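Local coordinates for conserved exported protein (Bacteroides fragilis, PDB 3CLW) that is of unknown function but probably hydrolyses O-glycosidic bonds, at residues Met122-Phe127 and His177-Ser182; Ala140-Thr145 and Phe196-Phe201; Ile251-Phe256 and His296-Ala301; Ile387-Met392 and Asp470-Tyr475. One frame throughout, in Å; residues are numbered along the deposited sequence.

In the fold
Followed from the N terminus, the chain first meets interactions 1 and 2, which cross. The strand 125-128 of the first contact leads into the loop 140-145 of the second, and helix 157-173 returns the chain to strand 178-182, which closes interaction 1; the loop beyond that strand closes interaction 2. Thus 1 joins neighbouring parallel strands of the TIM barrel, and 2 joins the loops that follow them. Interaction 3 comes next in series, closing about 40 residues between helices 251-256 and 285-300. Interaction 4 closes last, over 77 residues, tying the start of helix 391-400 to the turn of the hairpin of strands 461-467 and 474-480, its centre about 37 Å from that of interaction 3.

Interaction 1: Met122-Phe127 and His177-Ser182; sequences MNNFLF and HVNYIS
Strands 125-127 and 178-182 run parallel, 25° apart, and a beta bulge shifts their register by one residue between the Phe125-Val178 and Leu126-Tyr180 pairs. Phe125 N gives to His177 O and Phe127 N to Tyr180 O, while Phe125 O and Phe127 O take the amides of Asn179 and Ser182; the last bond, Ser182 N to Phe127 O, is 2.8 Å. Val178 lays CG1 over the centre of the Phe127 ring, 3.7 Å from its centroid, and CG2 touches CZ of that ring at 3.6 Å. This is the parallel strand pairing of a TIM barrel, and Val178 and Phe127 lie on the helix-covered face, where Met114 and Ala168 pack. On the other face, Leu126 CG meets Tyr180 CB at 3.7 Å, and Trp309 meets the tyrosine ring edge-to-face. Just before the two strands, Asn123 has CG anti to its backbone N (chi1 -165°), bringing OD1 to 2.8 Å from His177 N and laying its amide flat over the imidazole, the planes 3° apart. Asn179 ND2 reaches Asn124 OD1 at 2.9 Å from above the side-chain carbonyl plane of Asn124. One water joins Asn123 O to Asn179 ND2, and another joins Asn124 ND2 to Tyr180 OH.

Interaction 2: Ala140-Thr145 and Phe196-Phe201; sequences ASTVST and FQEGSF
Thr142 and Glu198 meet through the methylene of the glutamate, whose CG lies 3.4 Å from Thr142 OG1 and 3.6 Å from Thr142 CB. The contact joins two irregular loops that follow neighbouring strands, 125-128 and 178-182, of the TIM barrel. Thr142 OG1 is set between the backbone N and the carbonyl carbon (chi1 68°), and the extended glutamate chain lies alongside the threonine, with Glu198 OE1 still 3.9 Å from Thr142 CG2. Val143 CG2 adds only a loose touch on Gln197 O at 4.2 Å. Between the backbones, Gly199 N makes a weak hydrogen bond to Thr142 O, and a water accepts from Ser144 N and also lies within hydrogen-bonding distance of Gly199 O, bridging the two loops. Farther out, the polar ends are held by other loops in a buried setting: OG1 and CB of Thr142 rest on Glu198 CG, while Glu198 OE1 bonds to Thr92 and Ser76, and Thr142 OG1 to Glu84. Within 140-145 an ST turn forms, in which Ser141 OG, also bonded to Lys83 O, accepts from Val143 N at 2.9 Å.

Interaction 3: Ile251-Phe256 and His296-Ala301; sequences IIHSMF and HKELSA
Ile252 and Leu299 form the buried side of this contact between two nearly parallel helix segments, whose axes lie 11° apart and 9.9 Å from each other at closest. Ile252 CG2 meets Leu299 CD1 at 4.0 Å, the two side chains crossing at about a right angle. Chi1 of Leu299 (-162°) turns CG away from the backbone N, which swings CD1 across to the isoleucine; the same methyl comes within 4.4 Å of Phe256 CB. Phe256 and Leu299 both touch Val274 of strand 270-276, so this side belongs to the layer between barrel strands and outer helices in the TIM-barrel fold. The outer side is polar and more open. There His253 and Glu298, both partly exposed, meet through a single hydrogen bond, NE2 to OE2 at 3.2 Å. The acceptor lies in the plane of the imidazole, yet the nitrogen approaches from above the carboxylate plane, 49° out of it. Tyr257 stacks on the histidine ring and its hydroxyl bonds to Glu298 O. Glu298 OE1 forms a salt bridge with Lys297 NZ at 3.4 Å, its hydrogen bond weak, and a weak, long ion pair with Arg294. The carboxylate may favour a protonated His253, though the positive charges of Lys297 and Arg294 would partly offset this.

Interaction 4: Ile387-Met392 and Asp470-Tyr475; sequences ISTTKM and DKNLRY
Lys391 bends at chi2 (-72°) and then runs straight through CD and CE, which carries NZ to Asn472; the asparagine in turn sets CG beside its own backbone N (chi1 -61°), turning OD1 to meet the ammonium. The two side chains cross at about a right angle. Lys391 NZ bonds to Asn472 OD1 at 2.7 Å, approaching 30° out of the carbonyl plane, and CE follows at 3.3 Å from the same oxygen. A weak bond, 2.9 Å long, runs from Lys391 NZ to Lys471 O, and Thr468 O is a further acceptor, so three oxygens of one turn gather round the ammonium group. That turn connects the antiparallel strands 461-467 and 474-480 in a beta hairpin, with a G1 beta bulge where Leu473 and Arg474 face Leu466. Lys391 itself stands in the first turn of helix 391-400, with a single residue between it and strand 386-389. That residue, Thr390, occupies the N-cap of this helix, its OG1 accepting a weak capping bond from Met392 N at 3.2 Å. Thr389 OG1 accepts a hydrogen bond from Trp394 NE1, and its nearest approach to the turn is 4.1 Å, to Asn472 ND2. Trp394 also touches Asn472 and Leu473, and the Lys391 side chain touches Ser331 and Ile332 of helix 328-347.

Interaction 1: Met122-Phe127 and His177-Ser182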
# COMPACT_ATOMS: atom_id res chain seq x y z
N MET A 122 2.18 -6.41 -15.39
CA MET A 122 2.53 -5.57 -14.26
C MET A 122 3.99 -5.90 -13.91
O MET A 122 4.28 -6.96 -13.34
CB MET A 122 1.59 -5.85 -13.07
CG MET A 122 1.53 -4.79 -11.97
SD MET A 122 3.04 -4.21 -11.16
CE MET A 122 3.43 -5.63 -10.21
N ASN A 123 4.90 -4.99 -14.27
CA ASN A 123 6.31 -5.21 -13.99
C ASN A 123 6.88 -3.98 -13.25
O ASN A 123 7.63 -3.16 -13.81
CB ASN A 123 7.07 -5.57 -15.28
CG ASN A 123 8.45 -6.17 -15.01
OD1 ASN A 123 8.89 -6.25 -13.86
ND2 ASN A 123 9.14 -6.58 -16.09
N ASN A 124 6.46 -3.83 -12.00
CA ASN A 124 6.84 -2.72 -11.17
C ASN A 124 6.86 -3.21 -9.75
O ASN A 124 5.80 -3.41 -9.15
CB ASN A 124 5.89 -1.51 -11.37
CG ASN A 124 6.20 -0.35 -10.43
OD1 ASN A 124 7.34 -0.16 -10.01
ND2 ASN A 124 5.18 0.43 -10.09
N PHE A 125 8.06 -3.41 -9.22
CA PHE A 125 8.20 -4.02 -7.91
C PHE A 125 8.92 -3.13 -6.88
O PHE A 125 9.83 -2.36 -7.21
CB PHE A 125 8.90 -5.38 -8.04
CG PHE A 125 8.18 -6.37 -8.92
CD1 PHE A 125 8.49 -6.46 -10.29
CD2 PHE A 125 7.21 -7.22 -8.38
CE1 PHE A 125 7.84 -7.37 -11.11
CE2 PHE A 125 6.52 -8.15 -9.22
CZ PHE A 125 6.84 -8.21 -10.59
N LEU A 126 8.50 -3.28 -5.62
CA LEU A 126 9.18 -2.69 -4.47
C LEU A 126 9.62 -3.85 -3.60
O LEU A 126 8.81 -4.77 -3.34
CB LEU A 126 8.27 -1.73 -3.69
CG LEU A 126 8.81 -1.01 -2.43
CD1 LEU A 126 8.07 0.32 -2.16
CD2 LEU A 126 8.77 -1.87 -1.19
N PHE A 127 10.89 -3.84 -3.20
CA PHE A 127 11.47 -4.81 -2.25
C PHE A 127 11.54 -4.19 -0.86
O PHE A 127 12.10 -3.10 -0.69
CB PHE A 127 12.89 -5.16 -2.69
CG PHE A 127 12.95 -6.21 -3.76
CD1 PHE A 127 14.16 -6.83 -4.05
CD2 PHE A 127 11.80 -6.60 -4.46
CE1 PHE A 127 14.20 -7.81 -5.03
CE2 PHE A 127 11.84 -7.61 -5.43
CZ PHE A 127 13.04 -8.22 -5.71
N HIS A 177 11.38 -5.31 -12.94
CA HIS A 177 11.73 -3.89 -12.67
C HIS A 177 11.52 -3.61 -11.20
O HIS A 177 10.47 -3.17 -10.80
CB HIS A 177 10.95 -2.90 -13.53
CG HIS A 177 11.09 -3.14 -15.00
ND1 HIS A 177 10.12 -2.78 -15.92
CD2 HIS A 177 12.07 -3.75 -15.71
CE1 HIS A 177 10.51 -3.13 -17.13
NE2 HIS A 177 11.69 -3.72 -17.03
N VAL A 178 12.51 -3.96 -10.41
CA VAL A 178 12.52 -3.63 -9.00
C VAL A 178 12.97 -2.18 -8.94
O VAL A 178 14.15 -1.87 -9.07
CB VAL A 178 13.52 -4.50 -8.25
CG1 VAL A 178 13.54 -4.13 -6.75
CG2 VAL A 178 13.21 -5.99 -8.52
N ASN A 179 11.99 -1.29 -8.77
CA ASN A 179 12.26 0.14 -8.86
C ASN A 179 12.47 0.83 -7.51
O ASN A 179 12.92 1.98 -7.47
CB ASN A 179 11.14 0.82 -9.64
CG ASN A 179 11.01 0.27 -11.05
OD1 ASN A 179 12.01 -0.01 -11.72
ND2 ASN A 179 9.77 0.09 -11.50
N TYR A 180 12.14 0.15 -6.41
CA TYR A 180 12.20 0.75 -5.07
C TYR A 180 12.70 -0.26 -4.04
O TYR A 180 12.45 -1.47 -4.18
CB TYR A 180 10.83 1.23 -4.63
CG TYR A 180 10.02 1.99 -5.68
CD1 TYR A 180 9.10 1.32 -6.52
CD2 TYR A 180 10.17 3.37 -5.82
CE1 TYR A 180 8.35 2.02 -7.47
CE2 TYR A 180 9.45 4.08 -6.77
CZ TYR A 180 8.54 3.41 -7.59
OH TYR A 180 7.82 4.14 -8.50
N ILE A 181 13.41 0.23 -3.04
CA ILE A 181 13.87 -0.56 -1.90
C ILE A 181 13.49 0.16 -0.64
O ILE A 181 13.88 1.32 -0.46
CB ILE A 181 15.39 -0.77 -1.85
CG1 ILE A 181 15.86 -1.71 -2.96
CG2 ILE A 181 15.82 -1.38 -0.48
CD1 ILE A 181 17.33 -1.58 -3.29
N SER A 182 12.76 -0.52 0.22
CA SER A 182 12.32 0.01 1.49
C SER A 182 12.99 -0.75 2.65
O SER A 182 12.58 -1.85 3.01
CB SER A 182 10.80 -0.02 1.54
OG SER A 182 10.32 0.54 2.73
O HOH W 1 8.60 -0.41 -14.26
O HOH W 2 5.16 3.16 -8.97

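Interaction 2: Ala140-Thr145 and Phe196-Phe201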
# COMPACT_ATOMS: atom_id res chain seq x y z
N ALA A 140 21.15 -11.58 17.22
CA ALA A 140 21.32 -12.81 16.43
C ALA A 140 19.96 -13.43 15.99
O ALA A 140 19.82 -14.66 15.89
CB ALA A 140 22.18 -13.83 17.17
N SER A 141 18.99 -12.57 15.72
CA SER A 141 17.66 -13.01 15.40
C SER A 141 16.90 -11.85 14.73
O SER A 141 17.24 -10.68 14.89
CB SER A 141 16.95 -13.47 16.67
OG SER A 141 15.57 -13.63 16.45
N THR A 142 15.89 -12.20 13.93
CA THR A 142 15.01 -11.18 13.36
C THR A 142 14.06 -10.63 14.44
O THR A 142 13.42 -9.59 14.26
CB THR A 142 14.19 -11.76 12.20
OG1 THR A 142 13.26 -12.71 12.72
CG2 THR A 142 15.09 -12.48 11.19
N VAL A 143 13.97 -11.35 15.57
CA VAL A 143 13.31 -10.79 16.75
C VAL A 143 14.35 -10.06 17.63
O VAL A 143 15.24 -10.68 18.22
CB VAL A 143 12.46 -11.84 17.52
CG1 VAL A 143 11.64 -11.16 18.63
CG2 VAL A 143 11.52 -12.60 16.53
N SER A 144 14.23 -8.74 17.65
CA SER A 144 15.12 -7.86 18.39
C SER A 144 14.88 -8.05 19.89
O SER A 144 13.87 -8.63 20.28
CB SER A 144 14.88 -6.42 17.99
OG SER A 144 13.52 -6.12 18.20
N THR A 145 15.80 -7.58 20.73
CA THR A 145 15.65 -7.76 22.17
C THR A 145 15.78 -6.46 22.97
O THR A 145 16.01 -6.50 24.18
CB THR A 145 16.62 -8.84 22.72
OG1 THR A 145 17.96 -8.53 22.33
CG2 THR A 145 16.29 -10.20 22.18
N PHE A 196 5.80 -12.53 16.97
CA PHE A 196 4.84 -13.04 15.96
C PHE A 196 5.36 -12.84 14.52
O PHE A 196 4.82 -13.37 13.56
CB PHE A 196 3.47 -12.33 16.20
CG PHE A 196 2.37 -12.70 15.21
CD1 PHE A 196 1.82 -13.99 15.18
CD2 PHE A 196 1.87 -11.74 14.33
CE1 PHE A 196 0.80 -14.32 14.26
CE2 PHE A 196 0.85 -12.06 13.41
CZ PHE A 196 0.32 -13.36 13.39
N GLN A 197 6.48 -12.13 14.39
CA GLN A 197 6.82 -11.40 13.18
C GLN A 197 8.24 -10.81 13.28
O GLN A 197 8.66 -10.38 14.35
CB GLN A 197 5.86 -10.22 13.09
CG GLN A 197 5.76 -9.68 11.78
CD GLN A 197 5.23 -8.26 11.75
OE1 GLN A 197 4.23 -7.94 12.37
NE2 GLN A 197 5.86 -7.44 10.93
N GLU A 198 8.94 -10.76 12.14
CA GLU A 198 10.19 -10.02 11.99
C GLU A 198 9.99 -8.51 12.19
O GLU A 198 8.97 -7.95 11.80
CB GLU A 198 10.79 -10.25 10.61
CG GLU A 198 11.13 -11.70 10.29
CD GLU A 198 11.69 -11.91 8.90
OE1 GLU A 198 12.23 -13.03 8.65
OE2 GLU A 198 11.60 -10.98 8.04
N GLY A 199 10.97 -7.84 12.80
CA GLY A 199 10.85 -6.40 13.02
C GLY A 199 12.07 -5.77 13.63
O GLY A 199 12.94 -6.45 14.18
N SER A 200 12.13 -4.45 13.51
CA SER A 200 13.07 -3.62 14.27
C SER A 200 12.65 -2.15 14.42
O SER A 200 12.29 -1.48 13.46
CB SER A 200 14.50 -3.67 13.72
OG SER A 200 15.38 -3.00 14.65
N PHE A 201 12.71 -1.68 15.66
CA PHE A 201 12.77 -0.26 15.98
C PHE A 201 13.94 0.36 15.23
O PHE A 201 14.92 -0.32 14.95
CB PHE A 201 12.98 -0.08 17.49
CG PHE A 201 13.16 1.35 17.93
CD1 PHE A 201 12.07 2.22 18.00
CD2 PHE A 201 14.42 1.83 18.27
CE1 PHE A 201 12.24 3.53 18.40
CE2 PHE A 201 14.59 3.15 18.68
CZ PHE A 201 13.49 3.99 18.75
O HOH W 3 11.93 -7.45 16.61

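Interaction 3: Ile251-Phe256 and His296-Ala301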
# COMPACT_ATOMS: atom_id res chain seq x y z
N ILE A 251 9.52 13.21 11.19
CA ILE A 251 10.08 12.75 9.91
C ILE A 251 10.11 13.84 8.84
O ILE A 251 11.13 14.06 8.20
CB ILE A 251 9.36 11.46 9.37
CG1 ILE A 251 9.56 10.26 10.32
CG2 ILE A 251 9.77 11.16 7.92
CD1 ILE A 251 11.02 9.77 10.50
N ILE A 252 8.99 14.52 8.63
CA ILE A 252 8.96 15.50 7.56
C ILE A 252 10.06 16.57 7.70
O ILE A 252 10.85 16.77 6.78
CB ILE A 252 7.55 16.12 7.36
CG1 ILE A 252 6.56 15.01 6.91
CG2 ILE A 252 7.63 17.25 6.34
CD1 ILE A 252 5.05 15.40 6.93
N HIS A 253 10.13 17.24 8.85
CA HIS A 253 11.03 18.39 9.00
C HIS A 253 12.48 17.97 9.18
O HIS A 253 13.39 18.61 8.64
CB HIS A 253 10.58 19.35 10.12
CG HIS A 253 9.45 20.24 9.72
ND1 HIS A 253 9.64 21.45 9.08
CD2 HIS A 253 8.11 20.09 9.83
CE1 HIS A 253 8.48 22.02 8.85
NE2 HIS A 253 7.53 21.22 9.30
N SER A 254 12.67 16.89 9.91
CA SER A 254 14.00 16.43 10.24
C SER A 254 14.70 15.73 9.07
O SER A 254 15.91 15.82 8.94
CB SER A 254 13.94 15.51 11.44
OG SER A 254 15.22 14.99 11.71
N MET A 255 13.91 15.07 8.22
CA MET A 255 14.43 14.23 7.12
C MET A 255 14.14 14.79 5.72
O MET A 255 14.94 14.57 4.80
CB MET A 255 13.94 12.76 7.23
CG MET A 255 14.36 12.03 8.55
SD MET A 255 14.39 10.21 8.63
CE MET A 255 15.98 9.94 7.89
N PHE A 256 13.03 15.51 5.57
CA PHE A 256 12.61 15.95 4.24
C PHE A 256 12.51 17.49 4.07
O PHE A 256 11.84 17.98 3.16
CB PHE A 256 11.31 15.22 3.83
CG PHE A 256 11.50 13.72 3.60
CD1 PHE A 256 11.35 12.81 4.64
CD2 PHE A 256 11.83 13.23 2.33
CE1 PHE A 256 11.52 11.43 4.41
CE2 PHE A 256 12.00 11.86 2.09
CZ PHE A 256 11.86 10.96 3.13
N HIS A 296 0.03 17.21 3.81
CA HIS A 296 0.18 18.02 2.63
C HIS A 296 0.67 19.46 2.92
O HIS A 296 1.52 19.99 2.20
CB HIS A 296 -1.13 18.07 1.85
CG HIS A 296 -1.01 18.79 0.55
ND1 HIS A 296 -0.05 18.49 -0.38
CD2 HIS A 296 -1.71 19.84 0.06
CE1 HIS A 296 -0.18 19.30 -1.42
NE2 HIS A 296 -1.17 20.14 -1.17
N LYS A 297 0.15 20.07 3.98
CA LYS A 297 0.56 21.42 4.39
C LYS A 297 2.07 21.43 4.68
O LYS A 297 2.80 22.18 4.05
CB LYS A 297 -0.24 21.90 5.60
CG LYS A 297 -0.04 23.42 5.96
CD LYS A 297 0.13 23.64 7.49
CE LYS A 297 -0.91 22.87 8.34
NZ LYS A 297 -0.63 22.75 9.86
N GLU A 298 2.53 20.56 5.58
CA GLU A 298 3.95 20.53 5.97
C GLU A 298 4.85 20.03 4.86
O GLU A 298 5.91 20.58 4.64
CB GLU A 298 4.22 19.65 7.19
CG GLU A 298 3.35 19.90 8.41
CD GLU A 298 3.47 21.28 8.95
OE1 GLU A 298 2.57 21.67 9.75
OE2 GLU A 298 4.45 21.97 8.59
N LEU A 299 4.43 18.96 4.19
CA LEU A 299 5.28 18.38 3.14
C LEU A 299 5.41 19.29 1.93
O LEU A 299 6.48 19.39 1.37
CB LEU A 299 4.82 16.97 2.72
CG LEU A 299 5.80 16.07 1.97
CD1 LEU A 299 7.19 15.97 2.62
CD2 LEU A 299 5.17 14.67 1.79
N SER A 300 4.33 19.94 1.51
CA SER A 300 4.43 20.75 0.29
C SER A 300 5.24 22.07 0.48
O SER A 300 5.72 22.65 -0.48
CB SER A 300 3.05 21.02 -0.30
OG SER A 300 2.31 21.88 0.55
N ALA A 301 5.39 22.52 1.72
CA ALA A 301 6.21 23.71 1.99
C ALA A 301 7.73 23.39 2.09
O ALA A 301 8.53 24.27 2.40
CB ALA A 301 5.71 24.43 3.26

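Interaction 4: Ile387-Met392 and Asp470-Tyr475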
# COMPACT_ATOMS: atom_id res chain seq x y z
N ILE A 387 -10.87 -19.12 -2.26
CA ILE A 387 -10.71 -17.69 -2.48
C ILE A 387 -12.07 -16.96 -2.30
O ILE A 387 -13.07 -17.34 -2.92
CB ILE A 387 -10.13 -17.45 -3.90
CG1 ILE A 387 -8.77 -18.11 -4.02
CG2 ILE A 387 -10.07 -15.98 -4.25
CD1 ILE A 387 -8.48 -18.61 -5.41
N SER A 388 -12.10 -15.94 -1.45
CA SER A 388 -13.29 -15.12 -1.30
C SER A 388 -12.92 -13.63 -1.46
O SER A 388 -12.09 -13.13 -0.71
CB SER A 388 -13.89 -15.44 0.08
OG SER A 388 -15.00 -14.62 0.38
N THR A 389 -13.49 -12.93 -2.43
CA THR A 389 -13.22 -11.49 -2.56
C THR A 389 -14.01 -10.70 -1.52
O THR A 389 -15.12 -11.07 -1.17
CB THR A 389 -13.52 -10.93 -3.98
OG1 THR A 389 -14.93 -11.03 -4.27
CG2 THR A 389 -12.73 -11.69 -5.02
N THR A 390 -13.41 -9.64 -0.96
CA THR A 390 -14.13 -8.80 -0.04
C THR A 390 -14.60 -7.58 -0.80
O THR A 390 -14.20 -7.35 -1.95
CB THR A 390 -13.26 -8.38 1.17
OG1 THR A 390 -12.23 -7.49 0.73
CG2 THR A 390 -12.64 -9.59 1.86
N LYS A 391 -15.48 -6.79 -0.20
CA LYS A 391 -15.90 -5.54 -0.84
C LYS A 391 -14.74 -4.51 -0.90
O LYS A 391 -14.79 -3.54 -1.69
CB LYS A 391 -17.12 -4.96 -0.14
CG LYS A 391 -18.39 -5.82 -0.32
CD LYS A 391 -18.90 -5.72 -1.75
CE LYS A 391 -20.09 -6.64 -1.99
NZ LYS A 391 -20.60 -6.44 -3.39
N MET A 392 -13.73 -4.73 -0.05
CA MET A 392 -12.52 -3.93 -0.00
C MET A 392 -11.78 -4.15 -1.29
O MET A 392 -11.19 -3.22 -1.82
CB MET A 392 -11.66 -4.29 1.22
CG MET A 392 -12.17 -3.68 2.57
SD MET A 392 -11.48 -4.27 4.11
CE MET A 392 -12.19 -5.94 4.16
N ASP A 470 -24.63 -5.31 -2.98
CA ASP A 470 -24.99 -6.34 -3.96
C ASP A 470 -24.02 -6.51 -5.16
O ASP A 470 -24.08 -7.51 -5.88
CB ASP A 470 -26.34 -5.97 -4.59
CG ASP A 470 -27.49 -6.07 -3.62
OD1 ASP A 470 -27.52 -7.02 -2.78
OD2 ASP A 470 -28.36 -5.17 -3.68
N LYS A 471 -23.17 -5.50 -5.41
CA LYS A 471 -22.42 -5.41 -6.66
C LYS A 471 -20.90 -5.33 -6.44
O LYS A 471 -20.42 -4.53 -5.62
CB LYS A 471 -22.91 -4.19 -7.44
CG LYS A 471 -24.34 -4.33 -8.03
CD LYS A 471 -25.04 -2.99 -8.33
CE LYS A 471 -26.40 -3.20 -9.08
NZ LYS A 471 -27.34 -4.24 -8.45
N ASN A 472 -20.15 -6.18 -7.15
CA ASN A 472 -18.70 -6.11 -7.16
C ASN A 472 -18.25 -5.37 -8.42
O ASN A 472 -18.05 -5.99 -9.46
CB ASN A 472 -18.06 -7.50 -7.14
CG ASN A 472 -18.42 -8.32 -5.87
OD1 ASN A 472 -18.75 -7.78 -4.81
ND2 ASN A 472 -18.33 -9.64 -6.00
N LEU A 473 -18.09 -4.06 -8.34
CA LEU A 473 -17.64 -3.25 -9.49
C LEU A 473 -18.30 -3.70 -10.80
O LEU A 473 -17.65 -4.16 -11.74
CB LEU A 473 -16.10 -3.21 -9.59
CG LEU A 473 -15.50 -2.06 -10.40
CD1 LEU A 473 -15.93 -0.69 -9.86
CD2 LEU A 473 -14.00 -2.16 -10.39
N ARG A 474 -19.61 -3.57 -10.83
CA ARG A 474 -20.43 -4.02 -11.95
C ARG A 474 -20.53 -2.92 -12.97
O ARG A 474 -20.79 -1.77 -12.62
CB ARG A 474 -21.84 -4.36 -11.49
CG ARG A 474 -21.96 -5.58 -10.63
CD ARG A 474 -21.82 -6.85 -11.44
NE ARG A 474 -20.44 -7.31 -11.37
CZ ARG A 474 -20.01 -8.46 -11.88
NH1 ARG A 474 -18.73 -8.78 -11.76
NH2 ARG A 474 -20.87 -9.31 -12.48
N TYR A 475 -20.35 -3.26 -14.23
CA TYR A 475 -20.49 -2.29 -15.29
C TYR A 475 -21.98 -1.94 -15.49
O TYR A 475 -22.82 -2.84 -15.62
CB TYR A 475 -19.85 -2.80 -16.58
CG TYR A 475 -20.12 -1.91 -17.79
CD1 TYR A 475 -19.78 -0.56 -17.76
CD2 TYR A 475 -20.70 -2.43 -18.95
CE1 TYR A 475 -20.00 0.25 -18.84
CE2 TYR A 475 -20.94 -1.61 -20.05
CZ TYR A 475 -20.59 -0.27 -19.99
OH TYR A 475 -20.80 0.58 -21.07